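Long-range contacts in cerato-platanin 1 (Moniliophthora perniciosa, PDB 3SUJ), which is a secreted protein of the cerato-platanin family with a double-psi beta-barrel fold, whose precise function is not established but which can bind zinc: residues A[60-65]-A[115-120]; A[76-81]-A[98-103]; A[2-7]-A[110-115]; A[19-24]-A[81-86]; A[9-14]-A[35-40]. All blocks are in the same frame, centred on the assembly; numbering follows the deposited sequence. Where two conformers were deposited one is given.

Interaction 1. Residues A[60-65]-A[115-120]; sequences CGSCYQ and VRKVDF. With ZN (zinc ion), chain D.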
# COMPACT_ATOMS: atom_id res chain seq x y z
N CYS A 60 0.25 -10.04 -5.29
CA CYS A 60 1.27 -9.00 -5.58
C CYS A 60 0.77 -8.13 -6.70
O CYS A 60 0.29 -8.60 -7.75
CB CYS A 60 2.52 -9.71 -6.03
SG CYS A 60 3.49 -10.44 -4.69
N GLY A 61 0.95 -6.82 -6.58
CA GLY A 61 0.50 -5.88 -7.58
C GLY A 61 -0.99 -5.61 -7.57
O GLY A 61 -1.41 -4.86 -8.46
N SER A 62 -1.75 -6.14 -6.65
CA SER A 62 -3.18 -5.81 -6.61
C SER A 62 -3.39 -4.42 -6.03
O SER A 62 -2.54 -3.88 -5.31
CB SER A 62 -3.91 -6.81 -5.66
OG SER A 62 -4.16 -8.06 -6.19
N CYS A 63 -4.52 -3.85 -6.37
CA CYS A 63 -4.92 -2.52 -5.97
C CYS A 63 -5.99 -2.58 -4.94
O CYS A 63 -7.09 -3.19 -5.16
CB CYS A 63 -5.42 -1.80 -7.22
SG CYS A 63 -5.87 -0.04 -6.92
N TYR A 64 -5.79 -1.95 -3.79
CA TYR A 64 -6.75 -1.96 -2.69
C TYR A 64 -7.26 -0.58 -2.45
O TYR A 64 -6.44 0.37 -2.22
CB TYR A 64 -6.09 -2.52 -1.40
CG TYR A 64 -5.75 -3.96 -1.52
CD1 TYR A 64 -6.68 -4.93 -1.11
CD2 TYR A 64 -4.54 -4.41 -1.99
CE1 TYR A 64 -6.41 -6.29 -1.18
CE2 TYR A 64 -4.27 -5.79 -2.06
CZ TYR A 64 -5.18 -6.69 -1.60
OH TYR A 64 -4.85 -8.05 -1.70
N GLN A 65 -8.57 -0.42 -2.40
CA GLN A 65 -9.18 0.80 -1.95
C GLN A 65 -9.35 0.76 -0.46
O GLN A 65 -9.97 -0.16 0.11
CB GLN A 65 -10.54 0.90 -2.59
CG GLN A 65 -11.30 2.20 -2.17
CD GLN A 65 -12.73 2.17 -2.70
OE1 GLN A 65 -13.41 1.13 -2.53
NE2 GLN A 65 -13.19 3.19 -3.36
N VAL A 115 -11.69 -1.95 3.46
CA VAL A 115 -10.86 -2.36 2.35
C VAL A 115 -11.70 -3.07 1.32
O VAL A 115 -12.50 -3.99 1.71
CB VAL A 115 -9.71 -3.23 2.84
CG1 VAL A 115 -10.16 -4.39 3.67
CG2 VAL A 115 -8.85 -3.72 1.67
N ARG A 116 -11.44 -2.80 0.05
CA ARG A 116 -11.99 -3.59 -1.02
C ARG A 116 -10.89 -3.73 -2.04
O ARG A 116 -10.24 -2.70 -2.37
CB ARG A 116 -13.11 -2.71 -1.60
CG ARG A 116 -14.16 -3.21 -2.51
CD ARG A 116 -15.25 -2.31 -1.87
NE ARG A 116 -16.41 -3.02 -1.47
CZ ARG A 116 -17.55 -2.82 -2.11
NH1 ARG A 116 -17.59 -1.96 -3.12
NH2 ARG A 116 -18.53 -3.57 -1.80
N LYS A 117 -10.66 -4.88 -2.61
CA LYS A 117 -9.81 -4.99 -3.81
C LYS A 117 -10.56 -4.45 -5.00
O LYS A 117 -11.77 -4.75 -5.14
CB LYS A 117 -9.44 -6.43 -4.06
CG LYS A 117 -8.32 -6.38 -5.19
CD LYS A 117 -7.76 -7.69 -5.60
CE LYS A 117 -6.89 -8.41 -4.45
NZ LYS A 117 -6.39 -9.60 -5.02
N VAL A 118 -9.97 -3.54 -5.76
CA VAL A 118 -10.60 -2.88 -6.91
C VAL A 118 -9.72 -3.07 -8.14
O VAL A 118 -8.61 -3.56 -8.10
CB VAL A 118 -10.86 -1.37 -6.62
CG1 VAL A 118 -11.80 -1.18 -5.44
CG2 VAL A 118 -9.51 -0.61 -6.34
N ASP A 119 -10.26 -2.71 -9.30
CA ASP A 119 -9.51 -2.81 -10.53
C ASP A 119 -8.25 -2.03 -10.43
O ASP A 119 -8.23 -0.93 -9.93
CB ASP A 119 -10.36 -2.17 -11.63
CG ASP A 119 -9.82 -2.45 -13.02
OD1 ASP A 119 -10.18 -3.50 -13.52
OD2 ASP A 119 -9.00 -1.67 -13.53
N PHE A 120 -7.18 -2.52 -11.06
CA PHE A 120 -5.89 -1.91 -10.99
C PHE A 120 -5.90 -0.52 -11.58
O PHE A 120 -5.10 0.34 -11.19
CB PHE A 120 -4.87 -2.78 -11.67
CG PHE A 120 -3.47 -2.29 -11.41
CD1 PHE A 120 -2.82 -2.59 -10.19
CD2 PHE A 120 -2.87 -1.37 -12.27
CE1 PHE A 120 -1.60 -2.08 -9.90
CE2 PHE A 120 -1.59 -0.81 -11.94
CZ PHE A 120 -0.95 -1.21 -10.73
ZN ZN D . -9.80 -3.61 -15.45
O HOH W 1 -6.30 -5.17 -8.13

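Interaction 2. Residues A[76-81]-A[98-103]; sequences KSIYMV and DDLTNK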
# COMPACT_ATOMS: atom_id res chain seq x y z
N LYS A 76 -12.81 9.41 3.08
CA LYS A 76 -11.74 9.58 2.09
C LYS A 76 -11.22 8.19 1.80
O LYS A 76 -11.07 7.37 2.69
CB LYS A 76 -10.64 10.43 2.78
CG LYS A 76 -9.40 10.59 2.02
CD LYS A 76 -9.53 11.32 0.75
CE LYS A 76 -8.14 11.44 0.11
NZ LYS A 76 -8.30 12.42 -1.03
N SER A 77 -10.82 8.00 0.54
CA SER A 77 -10.22 6.75 0.10
C SER A 77 -8.89 6.97 -0.53
O SER A 77 -8.68 7.99 -1.20
CB SER A 77 -11.09 6.02 -0.95
OG SER A 77 -12.40 5.74 -0.48
N ILE A 78 -8.02 6.00 -0.36
CA ILE A 78 -6.82 5.95 -1.21
C ILE A 78 -6.77 4.61 -1.90
O ILE A 78 -7.51 3.72 -1.51
CB ILE A 78 -5.47 6.13 -0.36
CG1 ILE A 78 -5.36 5.10 0.76
CG2 ILE A 78 -5.39 7.59 0.16
CD1 ILE A 78 -3.96 4.88 1.43
N TYR A 79 -5.89 4.47 -2.87
CA TYR A 79 -5.83 3.26 -3.75
C TYR A 79 -4.39 2.83 -3.69
O TYR A 79 -3.50 3.56 -4.13
CB TYR A 79 -6.28 3.61 -5.17
CG TYR A 79 -7.73 4.13 -5.14
CD1 TYR A 79 -8.81 3.27 -5.22
CD2 TYR A 79 -7.98 5.47 -4.87
CE1 TYR A 79 -10.11 3.72 -5.10
CE2 TYR A 79 -9.30 5.97 -4.71
CZ TYR A 79 -10.33 5.07 -4.88
OH TYR A 79 -11.64 5.54 -4.65
N MET A 80 -4.14 1.72 -3.05
CA MET A 80 -2.75 1.30 -2.76
C MET A 80 -2.39 0.06 -3.54
O MET A 80 -3.11 -0.90 -3.48
CB MET A 80 -2.65 1.01 -1.22
CG MET A 80 -1.20 0.86 -0.74
SD MET A 80 -0.94 0.01 0.82
CE MET A 80 -0.99 -1.63 0.15
N VAL A 81 -1.19 0.08 -4.15
CA VAL A 81 -0.65 -1.10 -4.76
C VAL A 81 0.07 -1.93 -3.70
O VAL A 81 1.02 -1.38 -3.06
CB VAL A 81 0.30 -0.76 -5.94
CG1 VAL A 81 0.86 -2.06 -6.55
CG2 VAL A 81 -0.46 0.11 -6.99
N ASP A 98 -0.96 9.98 5.25
CA ASP A 98 -1.26 11.40 5.46
C ASP A 98 -2.39 11.83 4.50
O ASP A 98 -3.28 12.60 4.96
CB ASP A 98 -0.01 12.23 5.21
CG ASP A 98 0.83 12.41 6.49
OD1 ASP A 98 0.32 12.31 7.58
OD2 ASP A 98 2.05 12.69 6.32
N ASP A 99 -2.39 11.37 3.26
CA ASP A 99 -3.45 11.71 2.26
C ASP A 99 -4.79 11.23 2.85
O ASP A 99 -5.79 11.94 2.87
CB ASP A 99 -3.14 11.05 0.92
CG ASP A 99 -2.08 11.80 0.13
OD1 ASP A 99 -1.58 12.82 0.61
OD2 ASP A 99 -1.74 11.34 -0.98
N LEU A 100 -4.82 10.01 3.37
CA LEU A 100 -6.01 9.40 3.82
C LEU A 100 -6.59 10.09 5.01
O LEU A 100 -7.83 10.12 5.18
CB LEU A 100 -5.70 7.91 4.15
CG LEU A 100 -6.88 7.08 4.56
CD1 LEU A 100 -7.96 7.04 3.42
CD2 LEU A 100 -6.33 5.72 4.91
N THR A 101 -5.74 10.52 5.97
CA THR A 101 -6.15 10.95 7.29
C THR A 101 -6.04 12.47 7.48
O THR A 101 -6.14 12.97 8.57
CB THR A 101 -5.24 10.27 8.40
OG1 THR A 101 -3.88 10.73 8.25
CG2 THR A 101 -5.35 8.76 8.37
N ASN A 102 -5.81 13.18 6.40
CA ASN A 102 -5.61 14.64 6.48
C ASN A 102 -4.40 15.07 7.35
O ASN A 102 -4.51 15.86 8.25
CB ASN A 102 -6.90 15.38 6.86
CG ASN A 102 -6.81 16.89 6.57
OD1 ASN A 102 -5.96 17.34 5.76
ND2 ASN A 102 -7.57 17.65 7.31
N LYS A 103 -3.28 14.42 7.05
CA LYS A 103 -1.96 14.77 7.57
C LYS A 103 -1.79 14.33 9.02
O LYS A 103 -1.07 14.98 9.80
CB LYS A 103 -1.63 16.28 7.44
CG LYS A 103 -1.81 16.65 5.99
CD LYS A 103 -1.46 18.15 5.76
CE LYS A 103 -1.65 18.39 4.28
NZ LYS A 103 -1.19 19.77 3.86

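Interaction 3. Residues A[2-7]-A[110-115]; sequences AVKLSY and TVNVDV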
# COMPACT_ATOMS: atom_id res chain seq x y z
N ALA A 2 -13.66 -3.94 9.23
CA ALA A 2 -12.46 -3.09 8.95
C ALA A 2 -11.13 -3.83 9.26
O ALA A 2 -11.06 -4.95 9.84
CB ALA A 2 -12.57 -1.82 9.78
N VAL A 3 -10.08 -3.19 8.78
CA VAL A 3 -8.74 -3.72 9.00
C VAL A 3 -7.85 -2.57 9.35
O VAL A 3 -8.18 -1.40 9.20
CB VAL A 3 -8.14 -4.38 7.75
CG1 VAL A 3 -8.93 -5.70 7.41
CG2 VAL A 3 -8.07 -3.30 6.60
N LYS A 4 -6.72 -2.92 9.90
CA LYS A 4 -5.74 -1.93 10.31
C LYS A 4 -4.92 -1.39 9.18
O LYS A 4 -4.49 -2.16 8.29
CB LYS A 4 -4.79 -2.56 11.32
CG LYS A 4 -5.46 -2.87 12.64
CD LYS A 4 -4.39 -3.45 13.61
CE LYS A 4 -5.12 -4.19 14.67
NZ LYS A 4 -4.84 -3.79 16.07
N LEU A 5 -4.63 -0.12 9.23
CA LEU A 5 -3.70 0.54 8.33
C LEU A 5 -2.63 1.27 9.18
O LEU A 5 -2.98 2.13 9.99
CB LEU A 5 -4.42 1.54 7.41
CG LEU A 5 -3.43 2.36 6.57
CD1 LEU A 5 -2.70 1.57 5.56
CD2 LEU A 5 -4.15 3.49 5.90
N SER A 6 -1.39 0.98 8.87
CA SER A 6 -0.21 1.62 9.49
C SER A 6 0.60 2.23 8.40
O SER A 6 0.22 2.12 7.20
CB SER A 6 0.62 0.58 10.20
OG SER A 6 -0.22 0.02 11.25
N TYR A 7 1.72 2.87 8.73
CA TYR A 7 2.57 3.42 7.67
C TYR A 7 4.02 3.03 7.91
O TYR A 7 4.40 2.67 9.06
CB TYR A 7 2.43 4.89 7.51
CG TYR A 7 3.07 5.77 8.51
CD1 TYR A 7 2.39 6.11 9.64
CD2 TYR A 7 4.35 6.28 8.29
CE1 TYR A 7 2.99 6.91 10.60
CE2 TYR A 7 4.97 7.10 9.19
CZ TYR A 7 4.30 7.42 10.34
OH TYR A 7 4.84 8.29 11.34
N THR A 110 -1.74 4.04 13.65
CA THR A 110 -2.57 2.92 13.04
C THR A 110 -4.04 3.32 13.09
O THR A 110 -4.46 3.86 14.14
CB THR A 110 -2.34 1.63 13.79
OG1 THR A 110 -0.94 1.28 13.65
CG2 THR A 110 -3.20 0.48 13.23
N VAL A 111 -4.78 3.17 12.00
CA VAL A 111 -6.23 3.51 11.96
C VAL A 111 -6.94 2.31 11.42
O VAL A 111 -6.36 1.44 10.80
CB VAL A 111 -6.53 4.68 11.10
CG1 VAL A 111 -5.94 5.97 11.65
CG2 VAL A 111 -6.15 4.49 9.68
N ASN A 112 -8.21 2.23 11.68
CA ASN A 112 -9.08 1.22 11.00
C ASN A 112 -9.65 1.78 9.74
O ASN A 112 -10.03 2.94 9.71
CB ASN A 112 -10.21 0.80 11.97
CG ASN A 112 -9.66 0.09 13.19
OD1 ASN A 112 -8.66 -0.64 13.15
ND2 ASN A 112 -10.31 0.31 14.31
N VAL A 113 -9.60 0.97 8.71
CA VAL A 113 -10.15 1.33 7.38
C VAL A 113 -11.06 0.23 6.87
O VAL A 113 -10.92 -0.93 7.22
CB VAL A 113 -9.01 1.57 6.36
CG1 VAL A 113 -8.16 2.80 6.74
CG2 VAL A 113 -8.15 0.35 6.19
N ASP A 114 -11.93 0.63 5.95
CA ASP A 114 -12.61 -0.42 5.11
C ASP A 114 -11.77 -0.72 3.91
O ASP A 114 -11.18 0.19 3.36
CB ASP A 114 -13.99 0.12 4.65
CG ASP A 114 -14.98 -0.09 5.69
OD1 ASP A 114 -15.41 -1.26 5.82
OD2 ASP A 114 -15.27 0.85 6.42
N VAL A 115 -11.69 -1.95 3.46
CA VAL A 115 -10.86 -2.36 2.35
C VAL A 115 -11.70 -3.07 1.32
O VAL A 115 -12.50 -3.99 1.71
CB VAL A 115 -9.71 -3.23 2.84
CG1 VAL A 115 -10.16 -4.39 3.67
CG2 VAL A 115 -8.85 -3.72 1.67

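Interaction 4. Residues A[19-24]-A[81-86]; sequences LSVTCS and VAIDRS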
# COMPACT_ATOMS: atom_id res chain seq x y z
N LEU A 19 13.35 -5.40 -5.74
CA LEU A 19 14.00 -6.58 -5.12
C LEU A 19 14.02 -6.53 -3.61
O LEU A 19 14.24 -7.58 -2.99
CB LEU A 19 15.41 -6.82 -5.72
CG LEU A 19 15.42 -7.05 -7.20
CD1 LEU A 19 16.91 -7.05 -7.65
CD2 LEU A 19 14.63 -8.30 -7.60
N SER A 20 13.68 -5.40 -3.02
CA SER A 20 13.68 -5.24 -1.55
C SER A 20 12.41 -5.64 -0.82
O SER A 20 12.36 -5.60 0.40
CB SER A 20 14.02 -3.81 -1.16
OG SER A 20 12.96 -2.89 -1.36
N VAL A 21 11.37 -6.01 -1.60
CA VAL A 21 10.06 -6.34 -1.00
C VAL A 21 9.69 -7.75 -1.41
O VAL A 21 10.29 -8.39 -2.27
CB VAL A 21 9.02 -5.27 -1.46
CG1 VAL A 21 9.37 -3.90 -0.90
CG2 VAL A 21 8.91 -5.27 -2.99
N THR A 22 8.60 -8.22 -0.83
CA THR A 22 8.21 -9.61 -1.03
C THR A 22 7.91 -9.87 -2.50
O THR A 22 8.24 -10.94 -3.07
CB THR A 22 6.92 -9.89 -0.20
OG1 THR A 22 7.12 -9.53 1.13
CG2 THR A 22 6.52 -11.36 -0.36
N CYS A 23 7.28 -8.93 -3.18
CA CYS A 23 6.85 -9.09 -4.57
C CYS A 23 7.92 -8.72 -5.55
O CYS A 23 7.73 -7.90 -6.46
CB CYS A 23 5.55 -8.26 -4.85
SG CYS A 23 4.19 -8.73 -3.75
N SER A 24 9.05 -9.37 -5.37
CA SER A 24 10.27 -9.07 -6.17
C SER A 24 10.23 -9.62 -7.58
O SER A 24 9.90 -8.95 -8.52
CB SER A 24 11.50 -9.47 -5.37
OG SER A 24 11.33 -10.83 -5.05
N VAL A 81 -1.19 0.08 -4.15
CA VAL A 81 -0.65 -1.10 -4.76
C VAL A 81 0.07 -1.93 -3.70
O VAL A 81 1.02 -1.38 -3.06
CB VAL A 81 0.30 -0.76 -5.94
CG1 VAL A 81 0.86 -2.06 -6.55
CG2 VAL A 81 -0.46 0.11 -6.99
N ALA A 82 -0.26 -3.19 -3.54
CA ALA A 82 0.39 -4.04 -2.58
C ALA A 82 1.57 -4.76 -3.20
O ALA A 82 1.50 -5.40 -4.24
CB ALA A 82 -0.58 -5.09 -2.12
N ILE A 83 2.74 -4.54 -2.55
CA ILE A 83 4.01 -5.04 -3.11
C ILE A 83 4.82 -5.82 -2.08
O ILE A 83 5.93 -6.33 -2.44
CB ILE A 83 4.89 -3.85 -3.65
CG1 ILE A 83 5.44 -2.99 -2.47
CG2 ILE A 83 4.08 -2.93 -4.58
CD1 ILE A 83 6.39 -1.83 -2.97
N ASP A 84 4.35 -5.88 -0.86
CA ASP A 84 5.17 -6.41 0.26
C ASP A 84 4.27 -7.10 1.25
O ASP A 84 3.06 -6.71 1.36
CB ASP A 84 5.93 -5.19 0.90
CG ASP A 84 7.13 -5.55 1.69
OD1 ASP A 84 7.76 -6.61 1.50
OD2 ASP A 84 7.51 -4.67 2.49
N ARG A 85 4.74 -8.06 2.00
CA ARG A 85 3.94 -8.60 3.07
C ARG A 85 3.86 -7.65 4.28
O ARG A 85 4.90 -6.99 4.63
CB ARG A 85 4.52 -9.96 3.55
CG ARG A 85 3.73 -10.54 4.74
CD ARG A 85 3.90 -12.06 4.84
NE ARG A 85 3.12 -12.52 6.00
CZ ARG A 85 1.79 -12.60 6.01
NH1 ARG A 85 1.06 -12.36 4.93
NH2 ARG A 85 1.14 -12.90 7.14
N SER A 86 2.70 -7.49 4.91
CA SER A 86 2.56 -6.91 6.23
C SER A 86 2.00 -8.07 7.07
O SER A 86 1.18 -8.85 6.58
CB SER A 86 1.54 -5.75 6.12
OG SER A 86 1.56 -4.93 7.29

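Interaction 5. Residues A[9-14]-A[35-40]; sequences EAYDNP and RTFGDL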
# COMPACT_ATOMS: atom_id res chain seq x y z
N GLU A 9 7.80 4.71 6.40
CA GLU A 9 8.51 5.62 5.47
C GLU A 9 9.44 4.96 4.55
O GLU A 9 9.83 5.59 3.57
CB GLU A 9 9.21 6.74 6.28
CG GLU A 9 8.20 7.62 6.93
CD GLU A 9 8.79 8.91 7.54
OE1 GLU A 9 8.99 9.82 6.78
OE2 GLU A 9 8.88 9.01 8.76
N ALA A 10 9.72 3.67 4.72
CA ALA A 10 10.43 2.97 3.69
C ALA A 10 9.73 3.08 2.35
O ALA A 10 10.35 3.12 1.32
CB ALA A 10 10.66 1.53 4.03
N TYR A 11 8.38 3.11 2.36
CA TYR A 11 7.61 3.10 1.08
C TYR A 11 7.61 4.48 0.45
O TYR A 11 7.17 4.62 -0.68
CB TYR A 11 6.20 2.54 1.32
CG TYR A 11 6.16 1.10 1.87
CD1 TYR A 11 6.76 0.02 1.12
CD2 TYR A 11 5.51 0.81 3.01
CE1 TYR A 11 6.74 -1.24 1.53
CE2 TYR A 11 5.45 -0.45 3.41
CZ TYR A 11 6.10 -1.48 2.68
OH TYR A 11 5.95 -2.76 3.24
N ASP A 12 8.11 5.50 1.13
CA ASP A 12 8.20 6.82 0.54
C ASP A 12 9.45 7.08 -0.31
O ASP A 12 9.54 8.14 -0.94
CB ASP A 12 8.17 7.84 1.67
CG ASP A 12 6.82 7.83 2.36
OD1 ASP A 12 5.93 8.64 2.04
OD2 ASP A 12 6.61 7.05 3.27
N ASN A 13 10.39 6.15 -0.30
CA ASN A 13 11.64 6.30 -1.07
C ASN A 13 11.43 5.75 -2.49
O ASN A 13 11.40 4.56 -2.67
CB ASN A 13 12.76 5.53 -0.38
CG ASN A 13 14.10 5.83 -1.00
OD1 ASN A 13 14.16 6.36 -2.14
ND2 ASN A 13 15.17 5.46 -0.32
N PRO A 14 11.38 6.63 -3.51
CA PRO A 14 11.11 6.15 -4.84
C PRO A 14 12.27 5.35 -5.39
O PRO A 14 12.09 4.60 -6.38
CB PRO A 14 10.90 7.40 -5.69
CG PRO A 14 11.74 8.46 -4.96
CD PRO A 14 11.58 8.11 -3.44
N ARG A 35 11.33 -1.33 -11.80
CA ARG A 35 12.61 -1.51 -11.16
C ARG A 35 12.70 -0.96 -9.71
O ARG A 35 13.32 -1.53 -8.84
CB ARG A 35 13.69 -0.82 -12.02
CG ARG A 35 13.88 -1.70 -13.28
N THR A 36 12.06 0.18 -9.52
CA THR A 36 12.11 0.90 -8.25
C THR A 36 10.68 1.25 -7.82
O THR A 36 9.75 1.31 -8.65
CB THR A 36 12.95 2.19 -8.36
OG1 THR A 36 12.28 3.11 -9.21
CG2 THR A 36 14.43 1.92 -8.77
N PHE A 37 10.53 1.60 -6.54
CA PHE A 37 9.27 2.02 -6.05
C PHE A 37 8.66 3.14 -6.87
O PHE A 37 7.42 3.15 -7.11
CB PHE A 37 9.37 2.46 -4.58
CG PHE A 37 9.62 1.36 -3.57
CD1 PHE A 37 9.81 0.03 -3.92
CD2 PHE A 37 9.70 1.74 -2.23
CE1 PHE A 37 10.08 -0.90 -2.91
CE2 PHE A 37 9.92 0.77 -1.26
CZ PHE A 37 10.14 -0.52 -1.59
N GLY A 38 9.48 4.12 -7.26
CA GLY A 38 8.95 5.25 -8.02
C GLY A 38 8.48 4.92 -9.40
O GLY A 38 7.75 5.73 -9.94
N ASP A 39 8.73 3.72 -9.89
CA ASP A 39 8.16 3.26 -11.18
C ASP A 39 6.76 2.69 -11.00
O ASP A 39 6.04 2.45 -12.00
CB ASP A 39 9.06 2.19 -11.78
CG ASP A 39 10.44 2.75 -12.09
OD1 ASP A 39 10.56 3.86 -12.63
OD2 ASP A 39 11.45 2.15 -11.72
N LEU A 40 6.34 2.44 -9.77
CA LEU A 40 5.01 1.83 -9.57
C LEU A 40 3.89 2.78 -9.90
O LEU A 40 3.91 3.94 -9.53
CB LEU A 40 4.86 1.23 -8.15
CG LEU A 40 5.81 0.13 -7.79
CD1 LEU A 40 5.93 -0.01 -6.30
CD2 LEU A 40 5.38 -1.20 -8.43

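Interaction 1. Residues A[60-65]-A[115-120]
Gln65 and Arg116 pair in antiparallel fashion through two backbone bonds: Gln65 N gives to Arg116 O at 2.8 Å, and Arg116 N returns one to Gln65 O. Farther along, Val118 N reaches Cys63 O at 3.0 Å in a nearly straight bond of 168°. Next to it a water bridges Cys63 N and Val118 O.

The polar side-chain link is between Lys117 NZ and Ser62 OG, 3.0 Å apart. Extended at first (chi1 -170°) and then bent at chi3, the lysine chain passes the Tyr64 ring, CE lying 3.4 Å from Tyr64 OH; Asn59 also holds the ammonium.

Apolar contacts occupy both faces. Val115 CG2 meets Tyr64 CD1 at 3.7 Å, and, on the face of Cys63 and Gln65, Val118 CG2 touches Cys63 SG and CG1 touches Gln65 CB. With a leucine in place of Tyr64, Val115 and the Lys117 methylenes would probably lose the broad ring they lie against.

In the turn after the strand, Asp119 OD1 binds a zinc ion at 2.0 Å. Disulfides Cys63-Cys123 and Cys60-Cys23 fasten the chain near the C-terminus and a loop to this antiparallel pair, part of the double-psi beta-barrel of the cerato-platanins.

Interaction 2. Residues A[76-81]-A[98-103]
Leu100 meets Ile78 and Lys76 in a contact made of carbon atoms and backbone carbonyls. Its apolar part is small. Ile78 CG2 lies 4.0 Å from Leu100 CB, the two side chains crossing at about a right angle, and the same methyl reaches Asp99 CB at 4.2 Å, so that one branch of the isoleucine rests against two successive residues of the helix.

Contacts of carbon with carbonyl oxygen make up the rest. The Leu100 side chain leaves the helix on the side far from its own N (chi1 -176°), a setting that carries CD1 over the strand backbone to within 3.2 Å of Lys76 O. In return Lys76 lays its aliphatic chain along the helix: CG is 3.6 Å from Leu100 O and CE 3.7 Å from Asp99 O. The bend at chi2 (64°) turns this chain alongside the helix. Charge plays a lesser part, since Lys76 NZ and Asp99 OD2 are opposite in sign but 6.6 Å apart.

Just past the contact, Asn102 closes the helix with a positive phi in a Schellman motif, Lys103 N bonding back to Asp98 O at 2.8 Å. Leu100 also touches Tyr68 of strand 63-68 and Val113 of strand 111-118. This is helix-on-sheet packing, with helix 94-101 laid against strand 76-83 of the barrel.

Interaction 3. Residues A[2-7]-A[110-115]
Strands 3-7 and 111-115 run antiparallel with a strong twist, 120° between their directions, and are laced by reciprocal backbone bonds at two hydrogen-bonded pairs, Val3 with Val113 and Leu5 with Val111. Val113 N gives to Val3 O at 2.8 Å, and Leu5 N to Val111 O at the same length. Some of the same carbonyls are also approached by CA-H groups: Asn112 CA comes 3.3 Å from Val3 O.

The side chains of Val3, Leu5, Val111 and Val113 share one face. In the conformer given, Val3 CG2, lodged between its own backbone N and carbonyl carbon (CG1 at -68°), reaches Val113 CG2 at 3.7 Å and Val115 CG1 at 3.8 Å; there one methyl spans two valines of the partner strand. Leu5 CB meets Val113 CG1 at 4.0 Å and is a little farther from Val111 CG2.

Lys4 and Asn112 lie side by side on the other face, pointing the same way. Lys4 CB also rests 3.9 Å from Thr110 CG2, its chain crossing the threonine at a slant.

At the end of the ladder Thr110 OG1 donates to Ser6 OG at 2.8 Å. With an alanine at Ser6, the Thr110 hydroxyl would probably be left without this acceptor and its rotation less firmly fixed.

Strand 3-7 lies between 111-118 and 90-92, bonding to the latter through Lys4 and Ser6. Leu5 and Val113 both press on Leu100 of helix 94-101, and Val111 and Val115 pack against residues of strand 63-68, which borders strand 111-118 on its other side.

Interaction 4. Residues A[19-24]-A[81-86]
Thr22 and Asp84 meet where strand 76-83 gives way to a sharp corner, and there a loop fastens to the chain by bonds running in both directions. Thr22 N donates to Asp84 OD1 at 3.0 Å, approaching on the anti side and 29° out of the carboxylate plane. The Thr22 side chain accepts in return: Arg85 N points at Thr22 OG1 over 2.9 Å with an angle of 162°. The corner residue and the one after it thus both bond to the same threonine.

Beside this grip, Cys23 N bonds to Ile83 O at 3.0 Å, but from above the carbonyl plane. Cys23 is the centre of an inverse gamma turn, and its SG lies 3.2 Å from the same oxygen.

Val21 CG1 meets Ile83 CD1 at 4.2 Å, the apolar pair of the contact; Val21 CG2 lies 3.2 Å from Ile83 O, and the valine slants across the Asp84 carboxylate. A chi1 of -160° turns that carboxylate away from its own N and towards the loop; its OD2 is taken by Tyr11.

The Cys23-Cys60 disulfide leads from this loop to the start of strand 63-68, which borders strand 76-83, and Val21 and Ile83 both pack on Phe37.

Interaction 5. Residues A[9-14]-A[35-40]
Thr36 meets Pro14 at the start of a short 3-10 turn: its CB and OG1 each lie 3.2 Å from Pro14 O. Both Thr36 N and Thr36 OG1 donate to Asp39 OD2, the hydroxyl at 2.8 Å and from well above the carboxylate plane. Two donors of one residue therefore hold the aspartate across the turn.

Phe37 comes next and supplies most of the apolar surface. With CG anti to the carbonyl carbon (chi1 -69°), the ring is directed at segment 9-14. There Ala10 O sits at the ring edge, close to its plane and 3.5 Å from Phe37 CE2, while Asn13 O approaches CD2 at 3.3 Å from a slanting direction. CE2 also meets Tyr11 CD1 at 4.0 Å, the two side chains running at an oblique angle to each other. Beyond this segment the ring touches Val21 of another loop and Ile83 of strand 76-83, which joins the pairing to the barrel.

Gly38 follows with the hydrogen bond that joins the two segments. Its N donates to Pro14 O at 2.8 Å, in the carbonyl plane and on a lone pair. Pro14 CB lies 3.7 Å from Gly38 CA, so the proline packs directly against the glycine backbone. Asp39 and Leu40 then complete the turn, bonding back through their N atoms to Thr36 O and Phe37 O.

The chemistry is mixed. One directional backbone bond ties the chain just after the 3-10 segment 9-12 to the 3-10 segment 37-39, and the aromatic edge, with its slightly positive hydrogens, would be expected to suit the carbonyl oxygen of Ala10.

In the fold
Interactions 1 and 3 are both antiparallel strand pairs and share strand 111-118, which interaction 1 joins to strand 63-68 and interaction 3 to strand 3-7. Interaction 1 is a surface contact that carries a zinc ligand; the others are partly buried. Interaction 2 brings a helix to strand 76-83 through methyl and methylene contacts with side chains and carbonyls, and its Leu100 packs on Leu5 and Val113 of interaction 3. The far end of the same strand serves interaction 4, about 19 Å away between centres, where polar bonds dominate. Interactions 4 and 5 order the long loop region between strands 3-7 and 47-49, and meet through Asp84 with Tyr11 and Val21 with Phe37.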